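Local coordinates for uncharacterized protein (Legionella longbeachae NSW150, PDB 4JZA) that probably removes the 3-phosphate from phosphatidylinositol 3-phosphate, as a Legionella phosphoinositide phosphatase linked to lipid metabolism at the host interface, at residues S340-T344 against S376-D382. Residues are numbered along the deposited sequence; the frame is centred on the assembly and turned at random.
Sequences SRHRT and SHIATRD
Arg343 reaches from the 340-344 loop into the concave side of 376-382, whose backbone curves round its guanidinium. Bends at chi2 (-68°) and chi3 (-82°) keep the chain compact and place the head within that curve. NH2 lies 3.0 Å from Ala379 O, at an angle too poor for a hydrogen bond. The flat group has the CB of Thr380 over one face, offset toward the rim, and the carbonyl carbon of Ile378 at its edge; Ser376 CB lies obliquely against NE, at 3.6 Å. Both polar groups of the Arg343 backbone are bonded across the contact: Thr380 OG1 donates to Arg343 O, modelled at a very short, doubtful 2.5 Å, and Arg343 N donates to Asp382 OD2 over 3.3 Å, meeting the carboxylate from above its plane. Asp382 and Arg343 side chains cross at about a right angle, with OD2 6.4 Å from NE, so the aspartate meets the arginine's main-chain N-H, by a long, bent bond, and not its charged head. Thr380 OG1 also accepts from Asp382 N (3.1 Å) in an ST turn, which probably helps to hold both residues on the side of Arg343. Ser376 OG, beside Ser340, bonds to Ser552 O. The buried contact joins the loop preceding strand 352-359 to the one linking strand 365-374 with helix 388-402; helix 122-140 packs on Arg341 and His342, and helix 441-454 on His377 to Ala379.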
# COMPACT_ATOMS: atom_id res chain seq x y z
N SER A 340 3.76 2.53 5.80
CA SER A 340 4.15 3.62 4.93
C SER A 340 3.29 3.72 3.66
O SER A 340 3.17 4.80 3.06
CB SER A 340 5.65 3.46 4.56
OG SER A 340 5.84 2.52 3.51
N ARG A 341 2.72 2.63 3.18
CA ARG A 341 1.95 2.72 1.92
C ARG A 341 0.52 3.16 2.16
O ARG A 341 -0.23 3.39 1.23
CB ARG A 341 1.85 1.37 1.26
CG ARG A 341 3.13 0.78 0.75
CD ARG A 341 2.86 -0.69 0.44
NE ARG A 341 2.88 -1.55 1.61
CZ ARG A 341 2.35 -2.75 1.67
NH1 ARG A 341 1.74 -3.29 0.62
NH2 ARG A 341 2.44 -3.42 2.80
N HIS A 342 0.17 3.25 3.44
CA HIS A 342 -1.19 3.32 3.85
C HIS A 342 -1.50 4.77 4.15
O HIS A 342 -1.58 5.17 5.31
CB HIS A 342 -1.41 2.44 5.08
CG HIS A 342 -2.85 2.28 5.43
ND1 HIS A 342 -3.34 1.22 6.11
CD2 HIS A 342 -3.90 3.07 5.19
CE1 HIS A 342 -4.65 1.34 6.22
NE2 HIS A 342 -5.01 2.47 5.71
N ARG A 343 -1.76 5.54 3.11
CA ARG A 343 -1.97 6.98 3.29
C ARG A 343 -3.39 7.49 3.02
O ARG A 343 -3.57 8.66 2.62
CB ARG A 343 -0.92 7.70 2.45
CG ARG A 343 0.44 7.05 2.64
CD ARG A 343 0.93 7.32 4.06
NE ARG A 343 1.51 8.64 4.05
CZ ARG A 343 0.98 9.68 4.62
NH1 ARG A 343 -0.09 9.55 5.35
NH2 ARG A 343 1.56 10.84 4.50
N THR A 344 -4.37 6.61 3.25
CA THR A 344 -5.78 6.90 3.05
C THR A 344 -6.53 7.30 4.34
O THR A 344 -7.68 7.74 4.28
CB THR A 344 -6.49 5.68 2.44
OG1 THR A 344 -6.25 4.53 3.24
CG2 THR A 344 -6.00 5.42 1.08
N SER A 376 6.14 9.04 7.50
CA SER A 376 5.86 9.28 6.10
C SER A 376 5.46 10.73 5.95
O SER A 376 4.96 11.35 6.87
CB SER A 376 4.74 8.37 5.61
OG SER A 376 5.14 7.02 5.65
N HIS A 377 5.68 11.29 4.77
CA HIS A 377 5.45 12.69 4.53
C HIS A 377 4.10 13.07 5.12
O HIS A 377 3.22 12.30 5.05
CB HIS A 377 5.47 13.00 3.02
CG HIS A 377 5.75 14.44 2.72
ND1 HIS A 377 4.76 15.38 2.60
CD2 HIS A 377 6.92 15.11 2.59
CE1 HIS A 377 5.30 16.56 2.37
NE2 HIS A 377 6.61 16.42 2.34
N ILE A 378 3.96 14.24 5.71
CA ILE A 378 2.68 14.63 6.37
C ILE A 378 1.50 14.73 5.40
O ILE A 378 0.35 14.59 5.79
CB ILE A 378 2.80 15.98 7.12
CG1 ILE A 378 3.41 17.08 6.23
CG2 ILE A 378 3.67 15.85 8.37
CD1 ILE A 378 3.08 18.46 6.72
N ALA A 379 1.79 14.97 4.12
CA ALA A 379 0.74 15.08 3.11
C ALA A 379 0.58 13.74 2.44
O ALA A 379 1.53 12.94 2.38
CB ALA A 379 1.11 16.13 2.10
N THR A 380 -0.60 13.47 1.92
CA THR A 380 -0.85 12.13 1.37
C THR A 380 -0.85 12.09 -0.16
O THR A 380 -1.66 12.72 -0.80
CB THR A 380 -2.11 11.49 1.96
OG1 THR A 380 -2.42 10.32 1.22
CG2 THR A 380 -3.28 12.46 1.95
N ARG A 381 0.09 11.35 -0.74
CA ARG A 381 0.08 11.06 -2.17
C ARG A 381 -1.19 10.31 -2.64
O ARG A 381 -1.52 10.33 -3.82
CB ARG A 381 1.32 10.23 -2.56
CG ARG A 381 1.29 8.81 -2.01
CD ARG A 381 2.44 7.95 -2.53
NE ARG A 381 2.45 7.94 -4.00
CZ ARG A 381 3.55 7.77 -4.76
NH1 ARG A 381 4.78 7.60 -4.25
NH2 ARG A 381 3.40 7.81 -6.09
N ASP A 382 -1.87 9.64 -1.73
CA ASP A 382 -3.05 8.87 -2.07
C ASP A 382 -4.32 9.75 -2.23
O ASP A 382 -5.34 9.31 -2.78
CB ASP A 382 -3.32 7.78 -1.00
CG ASP A 382 -2.27 6.63 -1.01
OD1 ASP A 382 -1.37 6.59 -1.89
OD2 ASP A 382 -2.37 5.73 -0.12